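Local structure of putative prolyl-tRNA synthetase (Leishmania major, 5XIL) at residues 51-56 with 180-185; 63-68 with 131-136; 295-300 with 332-337; 354-359 with 366-371. The protein probably joins L-proline to its cognate tRNA at the expense of ATP, the part present here being the class II catalytic core, anticodon-binding domain and C-terminal zinc domain. All blocks are in the same frame, centred on the assembly; numbering follows the deposited sequence.

Contact 1 (51-56 with 180-185); sequences RFLGGK and ECYASV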
loop_
_atom_site.group_PDB
_atom_site.type_symbol
_atom_site.label_atom_id
_atom_site.label_comp_id
_atom_site.label_asym_id
_atom_site.label_seq_id
_atom_site.Cartn_x
_atom_site.Cartn_y
_atom_site.Cartn_z
ATOM N N ARG A 51 -0.995 -2.838 5.318
ATOM C CA ARG A 51 -0.197 -2.160 6.312
ATOM C C ARG A 51 0.490 -3.122 7.266
ATOM O O ARG A 51 1.700 -3.047 7.450
ATOM C CB ARG A 51 -1.021 -1.141 7.041
ATOM C CG ARG A 51 -1.334 0.038 6.123
ATOM C CD ARG A 51 -2.343 0.992 6.768
ATOM N NE ARG A 51 -2.654 2.107 5.876
ATOM C CZ ARG A 51 -3.750 2.857 6.000
ATOM N NH1 ARG A 51 -4.598 2.620 6.964
ATOM N NH2 ARG A 51 -3.982 3.856 5.163
ATOM N N PHE A 52 -0.275 -4.060 7.811
ATOM C CA PHE A 52 0.102 -4.909 8.904
ATOM C C PHE A 52 1.077 -5.950 8.367
ATOM O O PHE A 52 2.114 -6.125 8.921
ATOM C CB PHE A 52 -1.160 -5.574 9.483
ATOM C CG PHE A 52 -0.935 -6.585 10.581
ATOM C CD1 PHE A 52 -0.717 -6.178 11.892
ATOM C CD2 PHE A 52 -0.908 -7.957 10.309
ATOM C CE1 PHE A 52 -0.556 -7.109 12.910
ATOM C CE2 PHE A 52 -0.766 -8.891 11.330
ATOM C CZ PHE A 52 -0.558 -8.464 12.617
ATOM N N LEU A 53 0.648 -6.702 7.349
ATOM C CA LEU A 53 1.512 -7.732 6.730
ATOM C C LEU A 53 2.716 -7.115 6.002
ATOM O O LEU A 53 3.817 -7.610 6.121
ATOM C CB LEU A 53 0.711 -8.605 5.731
ATOM C CG LEU A 53 1.477 -9.673 4.972
ATOM C CD1 LEU A 53 2.109 -10.627 5.973
ATOM C CD2 LEU A 53 0.498 -10.370 3.994
ATOM N N GLY A 54 2.507 -6.021 5.317
ATOM C CA GLY A 54 3.586 -5.255 4.706
ATOM C C GLY A 54 4.646 -4.893 5.697
ATOM O O GLY A 54 5.841 -5.000 5.384
ATOM N N GLY A 55 4.239 -4.379 6.831
ATOM C CA GLY A 55 5.163 -4.029 7.884
ATOM C C GLY A 55 6.018 -5.170 8.359
ATOM O O GLY A 55 7.259 -5.058 8.476
ATOM N N LYS A 56 5.375 -6.300 8.588
ATOM C CA LYS A 56 6.018 -7.471 9.076
ATOM C C LYS A 56 7.021 -8.040 8.076
ATOM O O LYS A 56 8.120 -8.427 8.457
ATOM C CB LYS A 56 4.993 -8.529 9.442
ATOM C CG LYS A 56 4.204 -8.220 10.725
ATOM C CD LYS A 56 3.218 -9.335 10.998
ATOM C CE LYS A 56 2.728 -9.260 12.431
ATOM N NZ LYS A 56 3.691 -10.060 13.216
ATOM N N GLU A 180 3.948 -17.647 10.082
ATOM C CA GLU A 180 3.534 -16.936 11.295
ATOM C C GLU A 180 2.920 -15.581 11.026
ATOM O O GLU A 180 1.942 -15.193 11.707
ATOM C CB GLU A 180 4.656 -16.865 12.323
ATOM C CG GLU A 180 4.994 -18.192 12.931
ATOM C CD GLU A 180 3.814 -18.975 13.582
ATOM O OE1 GLU A 180 2.912 -18.414 14.174
ATOM O OE2 GLU A 180 3.896 -20.204 13.532
ATOM N N CYS A 181 3.460 -14.853 10.037
ATOM C CA CYS A 181 2.876 -13.624 9.623
ATOM C C CYS A 181 1.437 -13.808 9.137
ATOM O O CYS A 181 0.552 -13.004 9.478
ATOM C CB CYS A 181 3.669 -12.944 8.492
ATOM S SG CYS A 181 5.297 -12.385 8.952
ATOM N N TYR A 182 1.213 -14.845 8.323
ATOM C CA TYR A 182 -0.109 -15.095 7.781
ATOM C C TYR A 182 -1.089 -15.500 8.941
ATOM O O TYR A 182 -2.266 -15.097 8.947
ATOM C CB TYR A 182 0.002 -16.195 6.704
ATOM C CG TYR A 182 0.712 -15.798 5.414
ATOM C CD1 TYR A 182 0.933 -14.448 5.083
ATOM C CD2 TYR A 182 1.137 -16.753 4.509
ATOM C CE1 TYR A 182 1.528 -14.104 3.907
ATOM C CE2 TYR A 182 1.724 -16.406 3.366
ATOM C CZ TYR A 182 1.918 -15.111 3.026
ATOM O OH TYR A 182 2.431 -14.776 1.779
ATOM N N ALA A 183 -0.624 -16.374 9.830
ATOM C CA ALA A 183 -1.392 -16.750 10.995
ATOM C C ALA A 183 -1.789 -15.479 11.755
ATOM O O ALA A 183 -2.928 -15.394 12.258
ATOM C CB ALA A 183 -0.634 -17.694 11.923
ATOM N N SER A 184 -0.840 -14.583 11.916
ATOM C CA SER A 184 -1.073 -13.336 12.644
ATOM C C SER A 184 -2.079 -12.438 11.958
ATOM O O SER A 184 -2.890 -11.806 12.610
ATOM C CB SER A 184 0.186 -12.559 12.882
ATOM O OG SER A 184 1.096 -13.378 13.552
ATOM N N VAL A 185 -2.028 -12.349 10.654
ATOM C CA VAL A 185 -3.132 -11.725 9.886
ATOM C C VAL A 185 -4.506 -12.197 10.313
ATOM O O VAL A 185 -5.356 -11.386 10.730
ATOM C CB VAL A 185 -2.962 -11.810 8.350
ATOM C CG1 VAL A 185 -4.189 -11.278 7.621
ATOM C CG2 VAL A 185 -1.736 -11.021 7.938
HETATM O O HOH W 1 4.112 -12.867 13.002
#
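Ser-184 OG and Lys-56 NZ are joined by one water that bridges the two helices. The water accepts from Lys-56 NZ at 2.8 Å and donates to Ser-184 OG at 3.1 Å. The same hydroxyl gives its own hydrogen to Glu-180 O, 2.7 Å from Ser-184 OG. That carbonyl also receives Ser-184 N, and the two donors reach it from opposite faces of its plane. The hydroxyl is thus fixed in rotation and accepts from the water. The lysine chain runs straight to CE and then bends (chi4 -89°), which turns NZ to the water. The rest of the contact is apolar. Phe-52 offers the edge of its ring to the other helix. Val-185 CG2 lies in the ring plane, 4.0 Å from Phe-52 CD2. Leu-53 enters with both methyls: CD1 meets Cys-181 CB at 3.8 Å, and CD2 comes to the edge of the Tyr-182 ring, 3.9 Å from CE1. Cys-181 SG rests against Lys-56 CB. The segments run nearly antiparallel, at 160°, with axes 10.2 Å apart. This is ordinary helix-helix packing within the catalytic part of the chain, joining helix 40-60 to helix 168-189. Tyr-182 continues onto Trp-262 and Leu-264 of strand 253-265, and its hydroxyl bonds Gln-159 of strand 156-165.

Contact 2 (63-68 with 131-136); sequences EDCYFP and VRLNMW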
loop_
_atom_site.group_PDB
_atom_site.type_symbol
_atom_site.label_atom_id
_atom_site.label_comp_id
_atom_site.label_asym_id
_atom_site.label_seq_id
_atom_site.Cartn_x
_atom_site.Cartn_y
_atom_site.Cartn_z
ATOM N N GLU A 63 12.147 -7.109 0.507
ATOM C CA GLU A 63 11.898 -5.832 -0.154
ATOM C C GLU A 63 10.839 -5.909 -1.235
ATOM O O GLU A 63 10.714 -6.891 -1.940
ATOM C CB GLU A 63 13.220 -5.348 -0.758
ATOM C CG GLU A 63 14.356 -5.223 0.270
ATOM C CD GLU A 63 15.653 -4.818 -0.387
ATOM O OE1 GLU A 63 16.301 -5.634 -1.034
ATOM O OE2 GLU A 63 15.901 -3.600 -0.448
ATOM N N ASP A 64 10.093 -4.843 -1.367
ATOM C CA ASP A 64 9.085 -4.744 -2.387
ATOM C C ASP A 64 9.697 -4.341 -3.715
ATOM O O ASP A 64 10.742 -3.701 -3.747
ATOM C CB ASP A 64 8.019 -3.748 -1.927
ATOM C CG ASP A 64 6.973 -4.366 -1.012
ATOM O OD1 ASP A 64 7.214 -5.326 -0.273
ATOM O OD2 ASP A 64 5.875 -3.798 -0.961
ATOM N N CYS A 65 9.060 -4.764 -4.800
ATOM C CA CYS A 65 9.433 -4.437 -6.150
ATOM C C CYS A 65 8.193 -4.486 -7.111
ATOM O O CYS A 65 7.112 -4.770 -6.656
ATOM C CB CYS A 65 10.493 -5.423 -6.652
ATOM S SG CYS A 65 9.857 -7.101 -6.828
ATOM N N TYR A 66 8.383 -4.219 -8.399
ATOM C CA TYR A 66 7.288 -4.213 -9.366
ATOM C C TYR A 66 7.797 -4.929 -10.596
ATOM O O TYR A 66 8.776 -4.514 -11.190
ATOM C CB TYR A 66 6.759 -2.829 -9.730
ATOM C CG TYR A 66 5.631 -2.875 -10.735
ATOM C CD1 TYR A 66 4.363 -3.266 -10.355
ATOM C CD2 TYR A 66 5.861 -2.656 -12.095
ATOM C CE1 TYR A 66 3.324 -3.413 -11.273
ATOM C CE2 TYR A 66 4.810 -2.765 -13.009
ATOM C CZ TYR A 66 3.542 -3.159 -12.585
ATOM O OH TYR A 66 2.435 -3.295 -13.474
ATOM N N PHE A 67 7.134 -6.017 -10.950
ATOM C CA PHE A 67 7.311 -6.685 -12.276
ATOM C C PHE A 67 6.123 -6.346 -13.207
ATOM O O PHE A 67 4.961 -6.335 -12.786
ATOM C CB PHE A 67 7.432 -8.197 -12.111
ATOM C CG PHE A 67 8.816 -8.687 -11.734
ATOM C CD1 PHE A 67 9.240 -8.690 -10.405
ATOM C CD2 PHE A 67 9.679 -9.207 -12.686
ATOM C CE1 PHE A 67 10.524 -9.106 -10.055
ATOM C CE2 PHE A 67 10.942 -9.687 -12.331
ATOM C CZ PHE A 67 11.367 -9.641 -11.022
ATOM N N PRO A 68 6.404 -6.012 -14.466
ATOM C CA PRO A 68 5.329 -5.744 -15.425
ATOM C C PRO A 68 4.216 -6.795 -15.423
ATOM O O PRO A 68 4.513 -7.979 -15.305
ATOM C CB PRO A 68 6.030 -5.839 -16.779
ATOM C CG PRO A 68 7.464 -5.552 -16.510
ATOM C CD PRO A 68 7.734 -5.965 -15.086
ATOM N N VAL A 131 18.186 -13.143 -2.173
ATOM C CA VAL A 131 17.327 -12.272 -2.970
ATOM C C VAL A 131 15.959 -12.429 -2.318
ATOM O O VAL A 131 15.476 -13.567 -2.236
ATOM C CB VAL A 131 17.286 -12.702 -4.447
ATOM C CG1 VAL A 131 16.260 -11.927 -5.290
ATOM C CG2 VAL A 131 18.665 -12.456 -5.059
ATOM N N ARG A 132 15.362 -11.331 -1.798
ATOM C CA ARG A 132 14.086 -11.463 -1.077
ATOM C C ARG A 132 13.160 -10.352 -1.540
ATOM O O ARG A 132 13.359 -9.161 -1.218
ATOM C CB ARG A 132 14.312 -11.311 0.422
ATOM C CG ARG A 132 15.333 -12.289 1.005
ATOM C CD ARG A 132 15.713 -11.934 2.408
ATOM N NE ARG A 132 14.642 -12.321 3.282
ATOM C CZ ARG A 132 14.631 -11.977 4.565
ATOM N NH1 ARG A 132 15.663 -11.269 5.057
ATOM N NH2 ARG A 132 13.658 -12.384 5.342
ATOM N N LEU A 133 12.196 -10.730 -2.335
ATOM C CA LEU A 133 11.327 -9.780 -3.058
ATOM C C LEU A 133 9.833 -10.109 -2.880
ATOM O O LEU A 133 9.456 -11.289 -2.875
ATOM C CB LEU A 133 11.679 -9.735 -4.535
ATOM C CG LEU A 133 13.144 -9.278 -4.866
ATOM C CD1 LEU A 133 13.471 -9.467 -6.320
ATOM C CD2 LEU A 133 13.439 -7.864 -4.418
ATOM N N ASN A 134 9.021 -9.072 -2.741
ATOM C CA ASN A 134 7.625 -9.154 -2.587
ATOM C C ASN A 134 6.960 -8.211 -3.538
ATOM O O ASN A 134 7.465 -7.108 -3.836
ATOM C CB ASN A 134 7.274 -8.752 -1.138
ATOM C CG ASN A 134 5.797 -8.766 -0.871
ATOM O OD1 ASN A 134 5.171 -9.822 -0.985
ATOM N ND2 ASN A 134 5.206 -7.600 -0.603
ATOM N N MET A 135 5.766 -8.584 -3.963
ATOM C CA MET A 135 4.939 -7.757 -4.814
ATOM C C MET A 135 3.503 -7.768 -4.313
ATOM O O MET A 135 3.025 -8.804 -3.876
ATOM C CB MET A 135 4.920 -8.370 -6.204
ATOM C CG MET A 135 6.226 -8.319 -6.891
ATOM S SD MET A 135 6.098 -9.108 -8.537
ATOM C CE MET A 135 5.748 -10.777 -8.069
ATOM N N TRP A 136 2.879 -6.615 -4.296
ATOM C CA TRP A 136 1.445 -6.448 -4.043
ATOM C C TRP A 136 0.796 -6.285 -5.382
ATOM O O TRP A 136 1.076 -5.337 -6.095
ATOM C CB TRP A 136 1.178 -5.239 -3.150
ATOM C CG TRP A 136 1.615 -5.461 -1.751
ATOM C CD1 TRP A 136 2.820 -5.111 -1.205
ATOM C CD2 TRP A 136 0.889 -6.131 -0.695
ATOM N NE1 TRP A 136 2.872 -5.510 0.094
ATOM C CE2 TRP A 136 1.703 -6.114 0.449
ATOM C CE3 TRP A 136 -0.369 -6.685 -0.597
ATOM C CZ2 TRP A 136 1.300 -6.654 1.664
ATOM C CZ3 TRP A 136 -0.756 -7.246 0.601
ATOM C CH2 TRP A 136 0.082 -7.231 1.713
HETATM O O HOH W 2 16.034 -8.226 -1.303
HETATM O O HOH W 3 4.358 -4.663 -6.455
#
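Met-135 and Cys-65 form the apolar centre. Met-135 CG lies 3.8 Å from Cys-65 SG, and the same sulfur touches Leu-133 CB. Met-135 CG is anti to the carbonyl carbon (chi1 -67°), then the chain extends, carrying SD to Phe-67. Met-135 SD sits 3.7 Å from Phe-67 CD1, an oblique Met-aromatic contact. Outward from these side chains the backbones pair as a short parallel ladder, Glu-63 with Leu-133 and Asp-64 with Asn-134. Glu-63 N bonds Arg-132 O at 2.9 Å, Asn-134 N bonds Glu-63 O, and Cys-65 N bonds Asn-134 O. The Asp-64 and Asn-134 side chains lie side by side. Asn-134 ND2 donates within its amide plane to Asp-64 OD1 at 3.1 Å, but meets the carboxylate from above its plane. Asp-64 OD2 lies at the edge of the Trp-136 ring, 3.3 Å from CD1. Asn-134 OD1 is held by Gln-159. At the polar edge, one water links Glu-63 OE1 to Arg-132 N, and another links Cys-65 O to Trp-136 N. Strand 63-64 thus borders strand 131-139 of the class II core, whose other neighbour is strand 156-165. Helix 111-122 packs on Met-135 and Phe-67, and Ile-37 of the second subunit on Phe-67.

Contact 3 (295-300 with 332-337); sequences IIPVGI and CDLRDN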
loop_
_atom_site.group_PDB
_atom_site.type_symbol
_atom_site.label_atom_id
_atom_site.label_comp_id
_atom_site.label_asym_id
_atom_site.label_seq_id
_atom_site.Cartn_x
_atom_site.Cartn_y
_atom_site.Cartn_z
ATOM N N ILE A 295 -22.409 6.654 15.890
ATOM C CA ILE A 295 -23.199 7.477 16.879
ATOM C C ILE A 295 -24.547 7.892 16.228
ATOM O O ILE A 295 -24.568 8.554 15.204
ATOM C CB ILE A 295 -22.383 8.719 17.284
ATOM C CG1 ILE A 295 -21.017 8.336 17.831
ATOM C CG2 ILE A 295 -23.174 9.625 18.256
ATOM C CD1 ILE A 295 -20.030 9.481 17.807
ATOM N N ILE A 296 -25.663 7.486 16.828
ATOM C CA ILE A 296 -26.946 7.759 16.277
ATOM C C ILE A 296 -27.789 8.463 17.351
ATOM O O ILE A 296 -27.941 7.907 18.431
ATOM C CB ILE A 296 -27.632 6.459 15.905
ATOM C CG1 ILE A 296 -26.732 5.654 14.935
ATOM C CG2 ILE A 296 -29.018 6.730 15.351
ATOM C CD1 ILE A 296 -27.234 4.273 14.598
ATOM N N PRO A 297 -28.326 9.666 17.032
ATOM C CA PRO A 297 -29.178 10.369 17.979
ATOM C C PRO A 297 -30.542 9.654 18.121
ATOM O O PRO A 297 -31.099 9.059 17.156
ATOM C CB PRO A 297 -29.254 11.798 17.387
ATOM C CG PRO A 297 -29.268 11.522 15.917
ATOM C CD PRO A 297 -28.245 10.401 15.755
ATOM N N VAL A 298 -31.053 9.627 19.335
ATOM C CA VAL A 298 -32.345 9.012 19.614
ATOM C C VAL A 298 -33.158 9.911 20.587
ATOM O O VAL A 298 -32.636 10.872 21.140
ATOM C CB VAL A 298 -32.220 7.637 20.266
ATOM C CG1 VAL A 298 -31.429 6.651 19.379
ATOM C CG2 VAL A 298 -31.552 7.768 21.638
ATOM N N GLY A 299 -34.437 9.578 20.746
ATOM C CA GLY A 299 -35.347 10.245 21.692
ATOM C C GLY A 299 -35.792 11.607 21.232
ATOM O O GLY A 299 -36.155 12.421 22.058
ATOM N N ILE A 300 -35.753 11.866 19.926
ATOM C CA ILE A 300 -36.208 13.152 19.394
ATOM C C ILE A 300 -37.644 13.036 18.891
ATOM O O ILE A 300 -37.909 12.226 18.016
ATOM C CB ILE A 300 -35.302 13.598 18.234
ATOM C CG1 ILE A 300 -33.891 13.860 18.765
ATOM C CG2 ILE A 300 -35.881 14.813 17.531
ATOM C CD1 ILE A 300 -32.847 14.050 17.689
ATOM N N CYS A 332 -20.903 9.824 12.981
ATOM C CA CYS A 332 -22.329 9.940 13.173
ATOM C C CYS A 332 -23.225 9.573 12.001
ATOM O O CYS A 332 -22.851 9.698 10.880
ATOM C CB CYS A 332 -22.658 11.386 13.553
ATOM S SG CYS A 332 -21.776 11.872 14.990
ATOM N N ASP A 333 -24.415 9.100 12.282
ATOM C CA ASP A 333 -25.425 8.936 11.262
ATOM C C ASP A 333 -26.581 9.892 11.638
ATOM O O ASP A 333 -27.418 9.557 12.488
ATOM C CB ASP A 333 -25.906 7.520 11.133
ATOM C CG ASP A 333 -26.733 7.306 9.869
ATOM O OD1 ASP A 333 -27.290 8.313 9.355
ATOM O OD2 ASP A 333 -26.809 6.170 9.353
ATOM N N LEU A 334 -26.578 11.072 11.045
ATOM C CA LEU A 334 -27.618 12.099 11.317
ATOM C C LEU A 334 -28.629 12.227 10.170
ATOM O O LEU A 334 -29.290 13.267 10.022
ATOM C CB LEU A 334 -26.954 13.449 11.568
ATOM C CG LEU A 334 -25.792 13.409 12.568
ATOM C CD1 LEU A 334 -25.097 14.745 12.624
ATOM C CD2 LEU A 334 -26.211 12.991 13.945
ATOM N N ARG A 335 -28.813 11.163 9.401
ATOM C CA ARG A 335 -29.908 11.111 8.414
ATOM C C ARG A 335 -31.286 11.039 9.056
ATOM O O ARG A 335 -31.846 9.962 9.224
ATOM C CB ARG A 335 -29.661 9.911 7.498
ATOM C CG ARG A 335 -28.366 10.079 6.699
ATOM C CD ARG A 335 -28.042 8.926 5.747
ATOM N NE ARG A 335 -27.860 7.707 6.502
ATOM C CZ ARG A 335 -27.589 6.507 5.988
ATOM N NH1 ARG A 335 -27.478 6.352 4.674
ATOM N NH2 ARG A 335 -27.447 5.440 6.797
ATOM N N ASP A 336 -31.872 12.174 9.458
ATOM C CA ASP A 336 -33.150 12.071 10.226
ATOM C C ASP A 336 -34.392 11.767 9.378
ATOM O O ASP A 336 -35.478 11.533 9.885
ATOM C CB ASP A 336 -33.391 13.298 11.068
ATOM C CG ASP A 336 -33.795 14.462 10.250
ATOM O OD1 ASP A 336 -33.779 14.396 9.008
ATOM O OD2 ASP A 336 -34.134 15.466 10.865
ATOM N N ASN A 337 -34.236 11.698 8.079
ATOM C CA ASN A 337 -35.332 11.190 7.290
ATOM C C ASN A 337 -35.605 9.700 7.550
ATOM O O ASN A 337 -36.662 9.203 7.188
ATOM C CB ASN A 337 -35.045 11.424 5.829
ATOM C CG ASN A 337 -33.763 10.796 5.414
ATOM O OD1 ASN A 337 -32.677 11.166 5.907
ATOM N ND2 ASN A 337 -33.864 9.804 4.529
#
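Ile-295 and Cys-332 pair through their backbones and through their side chains, which lie on the same face of the sheet. Cys-332 SG meets the isoleucine at two points, 3.9 Å from Ile-295 CB and 4.1 Å from Ile-295 CD1. The thiol lies anti to its own carbonyl carbon (chi1 -57°), a setting that carries SG alongside the isoleucine. Ile-295 O takes the one direct hydrogen bond between the segments, from Asp-333 N at 3.0 Å. The bond is fairly straight, 164° at the hydrogen. Cys-332 CA adds a CA-H...O contact to the same oxygen.

This pairing is the end of a parallel ladder in the mixed sheet of the anticodon-binding domain. Strand 330-332 is the outermost strand within this chain, and strand 293-297 lies next to it. Helix 306-325 connects the two strands as a beta-alpha-beta unit. Leu-319 of that helix touches Ile-295.

Beyond the ladder, segment 332-337 leaves the strand after Cys-332. The Asp-333 carboxylate is held largely from within its own loop. Arg-335 approaches side-on, with NE on Asp-333 OD1 and NH2 on Asp-333 OD2, the latter a 2.7 Å salt bridge. Asp-333 OD1 also accepts from Arg-335 N, closing an Asx turn. Trp-347 of helix 340-350 gives a further hydrogen bond to Asp-333 OD2. Asp-333 O packs 3.5 Å from Pro-297 CD and accepts a hydrogen bond from Arg-343. Leu-334 crosses the proline ring at about a right angle, with its CD2 methyl 3.8 Å from Pro-297 CD. Leu-334 also touches Trp-317 of helix 306-325.

Contact 4 (354-359 with 366-371); sequences LRVELG and RSLAVA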
loop_
_atom_site.group_PDB
_atom_site.type_symbol
_atom_site.label_atom_id
_atom_site.label_comp_id
_atom_site.label_asym_id
_atom_site.label_seq_id
_atom_site.Cartn_x
_atom_site.Cartn_y
_atom_site.Cartn_z
ATOM N N LEU A 354 -19.548 -1.187 17.443
ATOM C CA LEU A 354 -20.237 -0.535 18.576
ATOM C C LEU A 354 -21.176 0.497 18.051
ATOM O O LEU A 354 -20.858 1.250 17.086
ATOM C CB LEU A 354 -19.241 0.139 19.496
ATOM C CG LEU A 354 -18.236 -0.704 20.265
ATOM C CD1 LEU A 354 -17.253 0.120 21.040
ATOM C CD2 LEU A 354 -18.956 -1.736 21.101
ATOM N N ARG A 355 -22.365 0.566 18.634
ATOM C CA ARG A 355 -23.273 1.600 18.329
ATOM C C ARG A 355 -23.547 2.413 19.632
ATOM O O ARG A 355 -23.796 1.814 20.659
ATOM C CB ARG A 355 -24.582 1.059 17.865
ATOM C CG ARG A 355 -25.671 2.150 17.795
ATOM C CD ARG A 355 -26.998 1.625 17.297
ATOM N NE ARG A 355 -27.722 0.770 18.227
ATOM C CZ ARG A 355 -28.137 -0.458 17.950
ATOM N NH1 ARG A 355 -27.808 -1.059 16.797
ATOM N NH2 ARG A 355 -28.837 -1.135 18.863
ATOM N N VAL A 356 -23.455 3.726 19.529
ATOM C CA VAL A 356 -23.743 4.658 20.633
ATOM C C VAL A 356 -25.063 5.305 20.278
ATOM O O VAL A 356 -25.185 5.890 19.230
ATOM C CB VAL A 356 -22.664 5.756 20.829
ATOM C CG1 VAL A 356 -23.202 6.809 21.839
ATOM C CG2 VAL A 356 -21.359 5.231 21.305
ATOM N N GLU A 357 -26.039 5.158 21.156
ATOM C CA GLU A 357 -27.347 5.735 21.017
ATOM C C GLU A 357 -27.372 6.920 21.993
ATOM O O GLU A 357 -27.158 6.712 23.191
ATOM C CB GLU A 357 -28.399 4.691 21.407
ATOM C CG GLU A 357 -28.237 3.342 20.723
ATOM C CD GLU A 357 -29.106 2.207 21.266
ATOM O OE1 GLU A 357 -30.014 2.482 22.104
ATOM O OE2 GLU A 357 -28.900 1.031 20.855
ATOM N N LEU A 358 -27.479 8.132 21.464
ATOM C CA LEU A 358 -27.274 9.352 22.244
ATOM C C LEU A 358 -28.634 10.084 22.237
ATOM O O LEU A 358 -29.130 10.595 21.205
ATOM C CB LEU A 358 -26.166 10.192 21.668
ATOM C CG LEU A 358 -25.412 11.139 22.575
ATOM C CD1 LEU A 358 -24.350 11.915 21.844
ATOM C CD2 LEU A 358 -26.307 12.162 23.198
ATOM N N GLY A 359 -29.298 9.971 23.357
ATOM C CA GLY A 359 -30.547 10.675 23.572
ATOM C C GLY A 359 -30.554 11.675 24.730
ATOM O O GLY A 359 -29.528 11.959 25.383
ATOM N N ARG A 366 -24.693 12.268 31.202
ATOM C CA ARG A 366 -23.310 12.106 30.776
ATOM C C ARG A 366 -23.031 10.618 30.889
ATOM O O ARG A 366 -22.178 10.182 31.662
ATOM C CB ARG A 366 -22.366 12.897 31.679
ATOM C CG ARG A 366 -22.447 14.403 31.492
ATOM C CD ARG A 366 -22.308 14.786 30.027
ATOM N NE ARG A 366 -20.924 14.709 29.571
ATOM C CZ ARG A 366 -20.444 15.373 28.525
ATOM N NH1 ARG A 366 -21.238 16.167 27.821
ATOM N NH2 ARG A 366 -19.170 15.243 28.181
ATOM N N SER A 367 -23.770 9.845 30.101
ATOM C CA SER A 367 -23.687 8.394 30.126
ATOM C C SER A 367 -24.177 7.792 28.802
ATOM O O SER A 367 -25.360 7.841 28.486
ATOM C CB SER A 367 -24.525 7.797 31.236
ATOM O OG SER A 367 -24.430 6.356 31.279
ATOM N N LEU A 368 -23.245 7.170 28.072
ATOM C CA LEU A 368 -23.551 6.735 26.691
ATOM C C LEU A 368 -24.109 5.348 26.718
ATOM O O LEU A 368 -23.572 4.498 27.375
ATOM C CB LEU A 368 -22.234 6.718 25.896
ATOM C CG LEU A 368 -21.428 8.028 25.898
ATOM C CD1 LEU A 368 -20.180 7.856 25.080
ATOM C CD2 LEU A 368 -22.306 9.169 25.390
ATOM N N ALA A 369 -25.180 5.110 25.994
ATOM C CA ALA A 369 -25.701 3.789 25.834
ATOM C C ALA A 369 -25.019 3.129 24.624
ATOM O O ALA A 369 -25.170 3.610 23.517
ATOM C CB ALA A 369 -27.181 3.853 25.569
ATOM N N VAL A 370 -24.353 2.025 24.855
ATOM C CA VAL A 370 -23.495 1.391 23.860
ATOM C C VAL A 370 -24.029 0.002 23.628
ATOM O O VAL A 370 -24.233 -0.736 24.550
ATOM C CB VAL A 370 -22.058 1.303 24.346
ATOM C CG1 VAL A 370 -21.163 0.630 23.281
ATOM C CG2 VAL A 370 -21.535 2.661 24.661
ATOM N N ALA A 371 -24.331 -0.299 22.379
ATOM C CA ALA A 371 -24.802 -1.593 21.992
ATOM C C ALA A 371 -23.644 -2.294 21.276
ATOM O O ALA A 371 -23.130 -1.731 20.276
ATOM C CB ALA A 371 -25.934 -1.390 21.000
#
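Arg-355 and Ala-371 form a hydrogen-bonded antiparallel pair, with bonds in both directions. Ala-371 N reaches Arg-355 O at 2.8 Å, and Arg-355 N reaches Ala-371 O at 2.9 Å. Both donors lie in the carbonyl planes. Two residues along, Glu-357 N meets Ala-369 O at 3.0 Å. Between them Val-356 faces Val-370 as a non-hydrogen-bonded pair. On the face of Arg-355 and Glu-357 the side chains make a salt bridge along one strand. Arg-355 NE and NH2 both donate to the single oxygen Glu-357 OE2, each at 2.9 Å. The oxygen lies in the guanidinium plane. The arginine chain bends at chi3 (72°), which brings the guanidinium back beside the glutamate. The methyl of Ala-371 sits over one face of that group, with CB 3.6 Å from Arg-355 NH2. Phe-344 makes a cation-pi contact with the arginine. On the face of Leu-354, Val-356, Leu-368 and Val-370 the packing is apolar. Val-356 CG1 touches Leu-368 CB, and Leu-354 CD2 lies 3.9 Å from Val-370 CG1. Leu-319 of helix 306-325 and Leu-394 of helix 387-412 cover this side. The antiparallel pair, connected through helix 360-365, therefore has one charged and one apolar face. Where the ladder stops, Glu-357 O and Ala-369 N are buried without a partner in the model. Glu-357 OE1 also pairs with Arg-378, and two arginines round one buried carboxylate would probably keep it ionised.

In the fold
From the N terminus, helix 40-60 supplies the first half of contact 1 and runs on into strand 63-64, which opens contact 2. Contact 2 closes first, at strand 131-139. Contact 1 closes later, at helix 168-189, so contact 2 is nested inside its loop. Contact 1 joins two helices, contact 2 two strands, and the touch of Leu-53 on Trp-136 ties helix 40-60 to strand 131-139. Contacts 3 and 4 follow in series, uncrossed, in the anticodon-binding domain. Contact 3 closes a loop that holds helix 306-325, contact 4 a short one that holds helix 360-365. Their strands 293-297 and 354-358 are neighbours in one sheet. The centres of contacts 2 and 3 lie about 47 Å apart.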